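Local structure of solute-binding periplasmic protein of iron/siderophore ABC transporter (Yersinia pestis, 6B2Y) at residues D163-P168 with N332-P337; V218-R223 with G232-G237; D274-S279 with Q307-R312. The protein probably captures chelated iron or a related transition-metal complex in the periplasm and hands it to an inner-membrane ABC transporter for uptake. All coordinates share one frame; numbering follows the deposited sequence.

Interaction 1: D163-P168 with N332-P337; sequences DFRNSP and NYYNSP
Phe164 and Arg165 meet Asn335 and Pro337 in a loop-to-loop contact without direct hydrogen bonds between the segments. It joins the loop after edge strand 159-162 of the parallel sheet to the loop after strand 326-330 of the mixed sheet, so it lies where the two lobes of the binding protein face each other. The clearest evidence is a CH-pi contact: Pro337 CD stands 3.7 Å from the Phe164 ring centroid, 3° off the ring normal. With CG anti to its own carbonyl carbon (chi1 -55°), the phenyl reaches the proline, while Ala68, Thr172 and Met176 also touch its side chain. Near the CB end of the same side chain, Asn335 OD1 comes in at the ring's edge, 3.4 Å from Phe164 CB, and touches Arg165 CB. A CA-H...O contact of 3.6 Å runs from Arg165 CA to Tyr334 O. Arg165 NH2 donates to Leu137 O, so the charged end leads away from 332-337. Waters link the polar atoms. One accepts from Phe164 N and donates to Asn335 OD1 at 2.7 Å; another lies beside Phe164 O and Tyr333 O and accepts from Ser336 N. Behind the interface Asp163 OD1 accepts from Arg165 N, an Asx turn, and from Asn166 N, which extends it to an Asx motif. The chemistry implies one apolar anchor, Phe164 on Pro337, beside a water-bridged polar seam.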
ATOM      1  N   ASP A 163       3.716  10.887   0.910  1.00 14.97           N
ATOM      2  CA  ASP A 163       3.654  10.067  -0.295  1.00 16.03           C
ATOM      3  C   ASP A 163       4.219   8.677  -0.027  1.00 15.47           C
ATOM      4  O   ASP A 163       5.392   8.539   0.350  1.00 15.72           O
ATOM      5  CB  ASP A 163       4.418  10.690  -1.464  1.00 17.52           C
ATOM      6  CG  ASP A 163       4.400   9.785  -2.696  1.00 18.05           C
ATOM      7  OD1 ASP A 163       3.300   9.370  -3.108  1.00 17.80           O
ATOM      8  OD2 ASP A 163       5.491   9.469  -3.223  1.00 20.93           O
ATOM      9  N   PHE A 164       3.381   7.663  -0.259  1.00 16.44           N
ATOM     10  CA  PHE A 164       3.762   6.254  -0.328  1.00 16.69           C
ATOM     11  C   PHE A 164       3.430   5.651  -1.679  1.00 19.83           C
ATOM     12  O   PHE A 164       3.623   4.441  -1.876  1.00 18.57           O
ATOM     13  CB  PHE A 164       3.042   5.441   0.762  1.00 15.48           C
ATOM     14  CG  PHE A 164       3.257   5.966   2.142  1.00 15.25           C
ATOM     15  CD1 PHE A 164       4.487   5.801   2.772  1.00 16.95           C
ATOM     16  CD2 PHE A 164       2.231   6.644   2.807  1.00 16.45           C
ATOM     17  CE1 PHE A 164       4.696   6.266   4.049  1.00 14.51           C
ATOM     18  CE2 PHE A 164       2.429   7.121   4.082  1.00 16.37           C
ATOM     19  CZ  PHE A 164       3.664   6.941   4.704  1.00 19.45           C
ATOM     20  N   ARG A 165       2.933   6.458  -2.613  1.00 18.96           N
ATOM     21  CA  ARG A 165       2.339   5.973  -3.849  1.00 19.45           C
ATOM     22  C   ARG A 165       3.163   6.315  -5.079  1.00 16.03           C
ATOM     23  O   ARG A 165       3.396   5.454  -5.930  1.00 19.01           O
ATOM     24  CB  ARG A 165       0.925   6.560  -4.009  1.00 20.47           C
ATOM     25  CG  ARG A 165       0.026   5.734  -4.959  1.00 23.52           C
ATOM     26  CD  ARG A 165      -1.225   6.516  -5.386  1.00 26.54           C
ATOM     27  NE  ARG A 165      -0.825   7.810  -5.923  1.00 35.02           N
ATOM     28  CZ  ARG A 165      -1.183   8.979  -5.409  1.00 34.86           C
ATOM     29  NH1 ARG A 165      -1.998   9.017  -4.359  1.00 36.11           N
ATOM     30  NH2 ARG A 165      -0.742  10.105  -5.963  1.00 31.91           N
ATOM     31  N   ASN A 166       3.584   7.574  -5.215  1.00 19.21           N
ATOM     32  CA  ASN A 166       4.288   7.990  -6.423  1.00 19.09           C
ATOM     33  C   ASN A 166       5.680   7.382  -6.474  1.00 17.99           C
ATOM     34  O   ASN A 166       6.054   6.703  -7.441  1.00 21.80           O
ATOM     35  CB  ASN A 166       4.373   9.515  -6.481  1.00 20.98           C
ATOM     36  CG  ASN A 166       3.014  10.163  -6.613  1.00 21.61           C
ATOM     37  OD1 ASN A 166       2.025   9.490  -6.870  1.00 22.31           O
ATOM     38  ND2 ASN A 166       2.961  11.489  -6.456  1.00 25.44           N
ATOM     39  N   SER A 167       6.475   7.627  -5.439  1.00 18.77           N
ATOM     40  CA  SER A 167       7.849   7.140  -5.381  1.00 18.74           C
ATOM     41  C   SER A 167       8.117   6.566  -4.002  1.00 19.56           C
ATOM     42  O   SER A 167       8.775   7.202  -3.168  1.00 21.03           O
ATOM     43  CB  SER A 167       8.820   8.276  -5.711  1.00 23.16           C
ATOM     44  OG  SER A 167       8.317   9.014  -6.827  1.00 27.82           O
ATOM     45  N   PRO A 168       7.634   5.352  -3.724  1.00 19.65           N
ATOM     46  CA  PRO A 168       7.853   4.786  -2.384  1.00 18.17           C
ATOM     47  C   PRO A 168       9.314   4.520  -2.066  1.00 18.68           C
ATOM     48  O   PRO A 168       9.680   4.543  -0.885  1.00 20.64           O
ATOM     49  CB  PRO A 168       7.023   3.488  -2.394  1.00 20.71           C
ATOM     50  CG  PRO A 168       6.769   3.177  -3.831  1.00 19.27           C
ATOM     51  CD  PRO A 168       6.771   4.490  -4.563  1.00 20.12           C
ATOM     52  N   ASN A 332      -3.084  -2.999  -1.702  1.00 19.99           N
ATOM     53  CA  ASN A 332      -2.921  -1.811  -0.871  1.00 18.96           C
ATOM     54  C   ASN A 332      -1.480  -1.551  -0.470  1.00 19.26           C
ATOM     55  O   ASN A 332      -1.198  -0.448   0.026  1.00 20.06           O
ATOM     56  CB  ASN A 332      -3.812  -1.918   0.363  1.00 20.34           C
ATOM     57  CG  ASN A 332      -5.278  -1.747   0.019  1.00 25.12           C
ATOM     58  OD1 ASN A 332      -5.645  -0.856  -0.744  1.00 27.74           O
ATOM     59  ND2 ASN A 332      -6.122  -2.617   0.571  1.00 33.10           N
ATOM     60  N   TYR A 333      -0.557  -2.498  -0.698  1.00 18.70           N
ATOM     61  CA  TYR A 333       0.858  -2.169  -0.563  1.00 19.27           C
ATOM     62  C   TYR A 333       1.296  -1.115  -1.585  1.00 21.05           C
ATOM     63  O   TYR A 333       2.425  -0.597  -1.487  1.00 19.27           O
ATOM     64  CB  TYR A 333       1.740  -3.430  -0.696  1.00 18.81           C
ATOM     65  CG  TYR A 333       1.596  -4.428   0.457  1.00 22.45           C
ATOM     66  CD1 TYR A 333       1.599  -4.016   1.783  1.00 19.62           C
ATOM     67  CD2 TYR A 333       1.471  -5.793   0.198  1.00 21.78           C
ATOM     68  CE1 TYR A 333       1.467  -4.946   2.826  1.00 21.91           C
ATOM     69  CE2 TYR A 333       1.336  -6.713   1.221  1.00 19.94           C
ATOM     70  CZ  TYR A 333       1.325  -6.292   2.526  1.00 24.29           C
ATOM     71  OH  TYR A 333       1.189  -7.238   3.530  1.00 20.34           O
ATOM     72  N   TYR A 334       0.444  -0.777  -2.561  1.00 19.87           N
ATOM     73  CA  TYR A 334       0.805   0.263  -3.517  1.00 18.75           C
ATOM     74  C   TYR A 334       0.747   1.659  -2.907  1.00 20.74           C
ATOM     75  O   TYR A 334       1.186   2.621  -3.546  1.00 18.52           O
ATOM     76  CB  TYR A 334      -0.100   0.153  -4.760  1.00 20.14           C
ATOM     77  CG  TYR A 334      -1.416   0.897  -4.676  1.00 20.84           C
ATOM     78  CD1 TYR A 334      -1.787   1.804  -5.666  1.00 29.16           C
ATOM     79  CD2 TYR A 334      -2.281   0.704  -3.609  1.00 25.37           C
ATOM     80  CE1 TYR A 334      -2.983   2.497  -5.583  1.00 28.23           C
ATOM     81  CE2 TYR A 334      -3.471   1.382  -3.524  1.00 34.00           C
ATOM     82  CZ  TYR A 334      -3.820   2.274  -4.513  1.00 35.68           C
ATOM     83  OH  TYR A 334      -5.016   2.955  -4.429  1.00 51.62           O
ATOM     84  N   ASN A 335       0.234   1.789  -1.685  1.00 18.26           N
ATOM     85  CA  ASN A 335       0.164   3.089  -1.010  1.00 18.51           C
ATOM     86  C   ASN A 335       0.168   2.867   0.502  1.00 17.80           C
ATOM     87  O   ASN A 335      -0.765   3.235   1.219  1.00 20.53           O
ATOM     88  CB  ASN A 335      -1.080   3.861  -1.452  1.00 19.98           C
ATOM     89  CG  ASN A 335      -1.033   5.308  -1.030  1.00 22.23           C
ATOM     90  OD1 ASN A 335       0.024   5.808  -0.648  1.00 20.75           O
ATOM     91  ND2 ASN A 335      -2.173   5.992  -1.098  1.00 24.57           N
ATOM     92  N   SER A 336       1.240   2.252   1.020  1.00 18.34           N
ATOM     93  CA  SER A 336       1.299   1.964   2.456  1.00 18.72           C
ATOM     94  C   SER A 336       2.738   1.777   2.888  1.00 17.44           C
ATOM     95  O   SER A 336       3.477   1.070   2.197  1.00 17.83           O
ATOM     96  CB  SER A 336       0.516   0.694   2.806  1.00 17.08           C
ATOM     97  OG  SER A 336       0.895   0.235   4.104  1.00 18.37           O
ATOM     98  N   PRO A 337       3.152   2.323   4.033  1.00 17.78           N
ATOM     99  CA  PRO A 337       4.519   2.058   4.515  1.00 15.96           C
ATOM    100  C   PRO A 337       4.750   0.611   4.937  1.00 16.14           C
ATOM    101  O   PRO A 337       5.908   0.244   5.220  1.00 19.00           O
ATOM    102  CB  PRO A 337       4.672   3.016   5.700  1.00 17.73           C
ATOM    103  CG  PRO A 337       3.230   3.257   6.162  1.00 15.98           C
ATOM    104  CD  PRO A 337       2.410   3.242   4.916  1.00 15.93           C
TER
HETATM  105  O   HOH W   1       3.441   1.892  -0.920  1.00 16.94           O
HETATM  106  O   HOH W   2       0.385   8.432  -0.350  1.00 20.69           O

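Interaction 2: V218-R223 with G232-G237; sequences VFIELR and GTAGKG
Thr233 touches Ile220 and Phe219 where strand 232-234 meets strand 218-221, the two short segments running 128° apart. The latter belongs to the mixed sheet; 232-234 pairs antiparallel with 260-262 in a separate two-stranded sheet, so the contact joins the two sheets, just after the Cys230-Cys231 disulfide. From its CB outward, each atom of the threonine has a partner. CB lies 3.2 Å from Ile220 O and nears Phe219 CE1. The hydroxyl, anti to the backbone N (chi1 -170°), is thereby aimed at strand 218-221: OG1 donates to Ile220 O at 2.6 Å, in the carbonyl plane with a C=O...donor angle of 154°. It also accepts from a water that takes the N-H of Ile220, so one hydroxyl serves both backbone polar groups of that residue. CG2 ends 4.1 Å from Phe219 CE1. One backbone bond supplements this, Leu222 N to Gly232 O at 2.9 Å. A second water joins Leu222 O to Gly232 N. Leu222 CD1 lies 3.5 Å from Thr233 C and approaches Ala234 CB. The chemistry implies that a threonine hydroxyl and two waters supply most of the polar links between these strands, with Ala234 N left buried without a partner.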
ATOM      1  N   VAL A 218       9.762  -8.487 -15.539  1.00 25.70           N
ATOM      2  CA  VAL A 218       8.607  -8.572 -14.652  1.00 26.26           C
ATOM      3  C   VAL A 218       7.516  -7.662 -15.190  1.00 29.38           C
ATOM      4  O   VAL A 218       7.774  -6.504 -15.535  1.00 26.97           O
ATOM      5  CB  VAL A 218       8.949  -8.147 -13.208  1.00 23.43           C
ATOM      6  CG1 VAL A 218       7.688  -8.257 -12.306  1.00 22.63           C
ATOM      7  CG2 VAL A 218      10.108  -8.962 -12.640  1.00 26.86           C
ATOM      8  N   PHE A 219       6.286  -8.168 -15.212  1.00 22.86           N
ATOM      9  CA  PHE A 219       5.118  -7.330 -15.441  1.00 21.21           C
ATOM     10  C   PHE A 219       4.187  -7.455 -14.248  1.00 26.51           C
ATOM     11  O   PHE A 219       3.840  -8.575 -13.849  1.00 24.38           O
ATOM     12  CB  PHE A 219       4.357  -7.713 -16.711  1.00 28.91           C
ATOM     13  CG  PHE A 219       3.154  -6.845 -16.958  1.00 28.64           C
ATOM     14  CD1 PHE A 219       3.312  -5.516 -17.324  1.00 29.17           C
ATOM     15  CD2 PHE A 219       1.869  -7.336 -16.771  1.00 30.32           C
ATOM     16  CE1 PHE A 219       2.212  -4.696 -17.530  1.00 27.44           C
ATOM     17  CE2 PHE A 219       0.766  -6.514 -16.980  1.00 29.09           C
ATOM     18  CZ  PHE A 219       0.941  -5.201 -17.359  1.00 30.95           C
ATOM     19  N   ILE A 220       3.789  -6.317 -13.673  1.00 23.58           N
ATOM     20  CA  ILE A 220       2.795  -6.300 -12.600  1.00 24.31           C
ATOM     21  C   ILE A 220       1.493  -5.714 -13.139  1.00 25.11           C
ATOM     22  O   ILE A 220       1.457  -4.582 -13.632  1.00 24.49           O
ATOM     23  CB  ILE A 220       3.283  -5.532 -11.358  1.00 20.64           C
ATOM     24  CG1 ILE A 220       2.234  -5.651 -10.239  1.00 25.03           C
ATOM     25  CG2 ILE A 220       3.563  -4.075 -11.668  1.00 21.57           C
ATOM     26  CD1 ILE A 220       2.809  -5.938  -8.889  1.00 29.58           C
ATOM     27  N   GLU A 221       0.416  -6.489 -13.049  1.00 23.15           N
ATOM     28  CA  GLU A 221      -0.906  -6.017 -13.432  1.00 25.21           C
ATOM     29  C   GLU A 221      -1.620  -5.589 -12.158  1.00 24.65           C
ATOM     30  O   GLU A 221      -2.049  -6.431 -11.366  1.00 25.18           O
ATOM     31  CB  GLU A 221      -1.688  -7.100 -14.173  1.00 25.38           C
ATOM     32  CG  GLU A 221      -2.936  -6.547 -14.811  1.00 27.12           C
ATOM     33  CD  GLU A 221      -3.811  -7.615 -15.421  1.00 29.75           C
ATOM     34  OE1 GLU A 221      -4.943  -7.280 -15.812  1.00 33.79           O
ATOM     35  OE2 GLU A 221      -3.365  -8.777 -15.503  1.00 31.44           O
ATOM     36  N   LEU A 222      -1.720  -4.276 -11.946  1.00 24.00           N
ATOM     37  CA  LEU A 222      -2.394  -3.763 -10.759  1.00 23.86           C
ATOM     38  C   LEU A 222      -3.913  -3.911 -10.882  1.00 23.55           C
ATOM     39  O   LEU A 222      -4.501  -3.613 -11.922  1.00 24.95           O
ATOM     40  CB  LEU A 222      -2.027  -2.300 -10.537  1.00 25.31           C
ATOM     41  CG  LEU A 222      -0.541  -2.069 -10.280  1.00 21.03           C
ATOM     42  CD1 LEU A 222      -0.211  -0.563 -10.313  1.00 26.19           C
ATOM     43  CD2 LEU A 222      -0.146  -2.679  -8.936  1.00 23.80           C
ATOM     44  N   ARG A 223      -4.540  -4.332  -9.786  1.00 25.64           N
ATOM     45  CA  ARG A 223      -5.983  -4.585  -9.762  1.00 25.66           C
ATOM     46  C   ARG A 223      -6.403  -5.462 -10.932  1.00 25.24           C
ATOM     47  O   ARG A 223      -7.372  -5.171 -11.637  1.00 22.96           O
ATOM     48  CB  ARG A 223      -6.768  -3.282  -9.718  1.00 28.80           C
ATOM     49  CG  ARG A 223      -6.271  -2.329  -8.637  1.00 28.22           C
ATOM     50  CD  ARG A 223      -6.945  -0.969  -8.713  1.00 37.66           C
ATOM     51  NE  ARG A 223      -6.760  -0.342 -10.017  1.00 45.98           N
ATOM     52  CZ  ARG A 223      -7.766   0.006 -10.815  1.00 55.03           C
ATOM     53  NH1 ARG A 223      -7.521   0.577 -11.989  1.00 58.34           N
ATOM     54  NH2 ARG A 223      -9.022  -0.218 -10.435  1.00 53.89           N
ATOM     55  N   GLY A 232      -3.648  -2.112 -16.165  1.00 32.66           N
ATOM     56  CA  GLY A 232      -3.028  -1.105 -15.334  1.00 32.75           C
ATOM     57  C   GLY A 232      -1.745  -1.650 -14.744  1.00 28.07           C
ATOM     58  O   GLY A 232      -1.623  -2.847 -14.489  1.00 25.85           O
ATOM     59  N   THR A 233      -0.762  -0.772 -14.567  1.00 24.33           N
ATOM     60  CA  THR A 233       0.544  -1.224 -14.122  1.00 23.40           C
ATOM     61  C   THR A 233       1.270  -0.039 -13.495  1.00 26.91           C
ATOM     62  O   THR A 233       0.719   1.061 -13.383  1.00 24.74           O
ATOM     63  CB  THR A 233       1.338  -1.844 -15.282  1.00 25.49           C
ATOM     64  OG1 THR A 233       2.510  -2.484 -14.771  1.00 22.43           O
ATOM     65  CG2 THR A 233       1.731  -0.789 -16.316  1.00 28.25           C
ATOM     66  N   ALA A 234       2.501  -0.290 -13.063  1.00 22.11           N
ATOM     67  CA  ALA A 234       3.393   0.714 -12.496  1.00 23.48           C
ATOM     68  C   ALA A 234       4.584   0.913 -13.416  1.00 26.20           C
ATOM     69  O   ALA A 234       5.160  -0.060 -13.925  1.00 25.28           O
ATOM     70  CB  ALA A 234       3.887   0.296 -11.108  1.00 24.10           C
ATOM     71  N   GLY A 235       4.961   2.177 -13.620  1.00 23.29           N
ATOM     72  CA  GLY A 235       6.122   2.492 -14.437  1.00 24.99           C
ATOM     73  C   GLY A 235       7.301   2.991 -13.621  1.00 26.98           C
ATOM     74  O   GLY A 235       7.950   2.214 -12.911  1.00 25.59           O
ATOM     75  N   LYS A 236       7.584   4.293 -13.703  1.00 28.25           N
ATOM     76  CA  LYS A 236       8.709   4.882 -12.967  1.00 23.43           C
ATOM     77  C   LYS A 236       8.270   5.324 -11.571  1.00 26.33           C
ATOM     78  O   LYS A 236       8.186   6.516 -11.249  1.00 25.14           O
ATOM     79  CB  LYS A 236       9.296   6.055 -13.741  1.00 25.74           C
ATOM     80  CG  LYS A 236       9.663   5.740 -15.183  1.00 31.04           C
ATOM     81  CD  LYS A 236       9.546   7.018 -16.022  1.00 33.17           C
ATOM     82  CE  LYS A 236      10.506   6.994 -17.192  1.00 36.09           C
ATOM     83  NZ  LYS A 236      10.022   6.036 -18.211  1.00 37.92           N
ATOM     84  N   GLY A 237       8.013   4.328 -10.722  1.00 24.47           N
ATOM     85  CA  GLY A 237       7.566   4.565  -9.369  1.00 16.89           C
ATOM     86  C   GLY A 237       6.539   3.525  -8.970  1.00 21.46           C
ATOM     87  O   GLY A 237       6.434   2.474  -9.599  1.00 17.79           O
TER
HETATM   88  O   HOH W   3       4.963  -4.066 -15.046  1.00 23.15           O
HETATM   89  O   HOH W   4      -5.807  -3.326 -14.200  1.00 35.83           O

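Interaction 3: D274-S279 with Q307-R312; sequences DIYIAS and QKILGR
Strand 275-280, a central strand of the mixed sheet, receives the C-terminal end of helix 299-310 against one of its faces, and Tyr276 carries most of the contact. Its CB points toward the helix, and with CG anti to the backbone N (chi1 169°) the ring extends to Leu310, Ile309 and Arg312. Leu310 CD2 lies 3.6 Å from Tyr276 CE2 and 3.7 Å from Tyr276 CD2, the two side chains alongside, head to tail. Ile309 crosses the tyrosine at about a right angle; its CG2 stands 4.1 Å from Tyr276 OH and 4.3 Å from Ala278 CB. Tyr276 and Ala278 therefore present the same face, whereas Ile277 between them points away and touches Phe346 and Phe350 of helix 340-350. This is the alpha/beta layering of a periplasmic binding protein lobe, with helices on both faces of a largely parallel sheet. Beyond the helix end Arg312 folds back with a bend at chi3, and NE donates to Ile309 O at 3.0 Å, on a lone pair in the carbonyl plane. That bond helps fix the guanidinium, whose edge faces Tyr276 OH; NH2 lies 3.2 Å from that oxygen, at too poor an angle for a hydrogen bond. Both groups instead converge on Glu221 of the neighbouring strand: OE2 forms a salt bridge with Arg312 NH2 and probably a hydrogen bond with Tyr276 OH.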
ATOM      1  N   ASP A 274       9.377 -12.606 -17.981  1.00 24.49           N
ATOM      2  CA  ASP A 274       9.762 -13.827 -17.279  1.00 30.09           C
ATOM      3  C   ASP A 274       8.802 -14.140 -16.135  1.00 30.06           C
ATOM      4  O   ASP A 274       8.505 -15.313 -15.868  1.00 26.01           O
ATOM      5  CB  ASP A 274      11.181 -13.706 -16.735  1.00 24.68           C
ATOM      6  CG  ASP A 274      12.215 -13.577 -17.830  1.00 33.01           C
ATOM      7  OD1 ASP A 274      12.002 -14.146 -18.926  1.00 31.02           O
ATOM      8  OD2 ASP A 274      13.250 -12.915 -17.583  1.00 33.23           O
ATOM      9  N   ILE A 275       8.315 -13.104 -15.450  1.00 25.78           N
ATOM     10  CA  ILE A 275       7.535 -13.237 -14.223  1.00 27.70           C
ATOM     11  C   ILE A 275       6.291 -12.366 -14.340  1.00 26.93           C
ATOM     12  O   ILE A 275       6.359 -11.239 -14.840  1.00 24.21           O
ATOM     13  CB  ILE A 275       8.380 -12.835 -12.994  1.00 27.76           C
ATOM     14  CG1 ILE A 275       9.504 -13.847 -12.772  1.00 28.96           C
ATOM     15  CG2 ILE A 275       7.519 -12.689 -11.740  1.00 26.69           C
ATOM     16  CD1 ILE A 275      10.472 -13.457 -11.688  1.00 31.71           C
ATOM     17  N   TYR A 276       5.149 -12.893 -13.881  1.00 25.56           N
ATOM     18  CA  TYR A 276       3.875 -12.181 -13.902  1.00 23.82           C
ATOM     19  C   TYR A 276       3.370 -12.029 -12.476  1.00 23.56           C
ATOM     20  O   TYR A 276       3.359 -12.997 -11.710  1.00 24.59           O
ATOM     21  CB  TYR A 276       2.824 -12.915 -14.756  1.00 25.12           C
ATOM     22  CG  TYR A 276       1.426 -12.347 -14.581  1.00 22.60           C
ATOM     23  CD1 TYR A 276       0.991 -11.284 -15.352  1.00 23.44           C
ATOM     24  CD2 TYR A 276       0.555 -12.875 -13.641  1.00 24.76           C
ATOM     25  CE1 TYR A 276      -0.276 -10.752 -15.196  1.00 28.45           C
ATOM     26  CE2 TYR A 276      -0.723 -12.344 -13.470  1.00 27.47           C
ATOM     27  CZ  TYR A 276      -1.132 -11.294 -14.257  1.00 25.64           C
ATOM     28  OH  TYR A 276      -2.388 -10.755 -14.098  1.00 29.23           O
ATOM     29  N   ILE A 277       2.961 -10.808 -12.122  1.00 23.99           N
ATOM     30  CA  ILE A 277       2.408 -10.500 -10.808  1.00 24.27           C
ATOM     31  C   ILE A 277       1.065  -9.818 -11.006  1.00 21.39           C
ATOM     32  O   ILE A 277       0.955  -8.886 -11.810  1.00 26.07           O
ATOM     33  CB  ILE A 277       3.334  -9.582  -9.980  1.00 23.97           C
ATOM     34  CG1 ILE A 277       4.751 -10.140  -9.920  1.00 25.66           C
ATOM     35  CG2 ILE A 277       2.796  -9.424  -8.559  1.00 21.20           C
ATOM     36  CD1 ILE A 277       5.687  -9.290  -9.058  1.00 26.65           C
ATOM     37  N   ALA A 278       0.058 -10.259 -10.253  1.00 21.69           N
ATOM     38  CA  ALA A 278      -1.233  -9.588 -10.193  1.00 24.67           C
ATOM     39  C   ALA A 278      -1.426  -8.989  -8.805  1.00 19.54           C
ATOM     40  O   ALA A 278      -1.078  -9.614  -7.805  1.00 23.20           O
ATOM     41  CB  ALA A 278      -2.382 -10.570 -10.493  1.00 23.29           C
ATOM     42  N   SER A 279      -1.982  -7.784  -8.733  1.00 20.72           N
ATOM     43  CA  SER A 279      -2.367  -7.219  -7.442  1.00 20.67           C
ATOM     44  C   SER A 279      -3.880  -7.226  -7.309  1.00 20.29           C
ATOM     45  O   SER A 279      -4.610  -7.113  -8.298  1.00 25.76           O
ATOM     46  CB  SER A 279      -1.853  -5.782  -7.230  1.00 20.30           C
ATOM     47  OG  SER A 279      -2.731  -4.817  -7.789  1.00 23.25           O
ATOM     48  N   GLN A 307      -5.753 -18.449  -9.699  1.00 36.75           N
ATOM     49  CA  GLN A 307      -5.989 -19.370 -10.813  1.00 32.42           C
ATOM     50  C   GLN A 307      -7.033 -18.822 -11.775  1.00 32.51           C
ATOM     51  O   GLN A 307      -6.870 -18.917 -12.998  1.00 32.55           O
ATOM     52  CB  GLN A 307      -6.421 -20.742 -10.276  1.00 32.22           C
ATOM     53  CG  GLN A 307      -5.328 -21.505  -9.547  1.00 37.62           C
ATOM     54  CD  GLN A 307      -4.056 -21.591 -10.366  1.00 42.37           C
ATOM     55  OE1 GLN A 307      -4.104 -21.698 -11.593  1.00 45.62           O
ATOM     56  NE2 GLN A 307      -2.910 -21.523  -9.695  1.00 45.24           N
ATOM     57  N   LYS A 308      -8.117 -18.240 -11.255  1.00 35.57           N
ATOM     58  CA  LYS A 308      -9.125 -17.692 -12.159  1.00 33.04           C
ATOM     59  C   LYS A 308      -8.587 -16.483 -12.911  1.00 34.77           C
ATOM     60  O   LYS A 308      -8.846 -16.324 -14.113  1.00 32.95           O
ATOM     61  CB  LYS A 308     -10.396 -17.323 -11.395  1.00 35.36           C
ATOM     62  CG  LYS A 308     -11.308 -16.374 -12.169  1.00 37.14           C
ATOM     63  CD  LYS A 308     -12.790 -16.674 -11.932  1.00 45.22           C
ATOM     64  CE  LYS A 308     -13.069 -17.039 -10.482  1.00 43.46           C
ATOM     65  NZ  LYS A 308     -14.539 -17.153 -10.213  1.00 51.84           N
ATOM     66  N   ILE A 309      -7.835 -15.619 -12.222  1.00 33.22           N
ATOM     67  CA  ILE A 309      -7.275 -14.435 -12.869  1.00 31.12           C
ATOM     68  C   ILE A 309      -6.288 -14.843 -13.956  1.00 29.77           C
ATOM     69  O   ILE A 309      -6.185 -14.191 -15.004  1.00 29.41           O
ATOM     70  CB  ILE A 309      -6.631 -13.513 -11.814  1.00 29.35           C
ATOM     71  CG1 ILE A 309      -7.719 -12.784 -11.023  1.00 33.62           C
ATOM     72  CG2 ILE A 309      -5.681 -12.499 -12.458  1.00 31.37           C
ATOM     73  CD1 ILE A 309      -8.401 -11.706 -11.831  1.00 30.14           C
ATOM     74  N   LEU A 310      -5.545 -15.925 -13.723  1.00 31.78           N
ATOM     75  CA  LEU A 310      -4.573 -16.403 -14.700  1.00 30.93           C
ATOM     76  C   LEU A 310      -5.230 -17.077 -15.897  1.00 36.82           C
ATOM     77  O   LEU A 310      -4.544 -17.339 -16.890  1.00 31.65           O
ATOM     78  CB  LEU A 310      -3.600 -17.381 -14.040  1.00 25.52           C
ATOM     79  CG  LEU A 310      -2.700 -16.877 -12.911  1.00 30.95           C
ATOM     80  CD1 LEU A 310      -1.880 -18.020 -12.366  1.00 34.81           C
ATOM     81  CD2 LEU A 310      -1.811 -15.770 -13.415  1.00 30.11           C
ATOM     82  N   GLY A 311      -6.526 -17.377 -15.821  1.00 37.83           N
ATOM     83  CA  GLY A 311      -7.242 -17.991 -16.921  1.00 36.70           C
ATOM     84  C   GLY A 311      -7.911 -17.032 -17.879  1.00 36.77           C
ATOM     85  O   GLY A 311      -8.629 -17.481 -18.779  1.00 34.33           O
ATOM     86  N   ARG A 312      -7.703 -15.723 -17.721  1.00 36.05           N
ATOM     87  CA  ARG A 312      -8.298 -14.750 -18.624  1.00 29.27           C
ATOM     88  C   ARG A 312      -7.642 -14.823 -20.000  1.00 34.99           C
ATOM     89  O   ARG A 312      -6.498 -15.256 -20.151  1.00 34.74           O
ATOM     90  CB  ARG A 312      -8.150 -13.325 -18.075  1.00 33.15           C
ATOM     91  CG  ARG A 312      -9.031 -12.991 -16.883  1.00 34.03           C
ATOM     92  CD  ARG A 312      -8.680 -11.604 -16.327  1.00 33.30           C
ATOM     93  NE  ARG A 312      -7.319 -11.577 -15.798  1.00 32.72           N
ATOM     94  CZ  ARG A 312      -6.466 -10.563 -15.959  1.00 30.44           C
ATOM     95  NH1 ARG A 312      -6.825  -9.482 -16.627  1.00 31.57           N
ATOM     96  NH2 ARG A 312      -5.244 -10.640 -15.452  1.00 27.50           N
TER

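Overall arrangement
From the N terminus, 163-168 comes first, but its partner 332-337 follows only after 163 intervening residues, so interaction 1 closes a long loop between the two lobes. Interactions 2 and 3 are both nested inside it and lie in series: 218-223 meets 232-237 after eight residues, then 274-279 meets 307-312 after 27. None cross. Strands 217-221 and 275-280 are neighbours in the mixed sheet, and interactions 2 and 3 touch there, with centres about 13 Å apart; Ile220 also packs on Ile277. Interaction 1, its centre about 22 Å from that of interaction 3, ties this sheet's lobe to the parallel-sheet lobe.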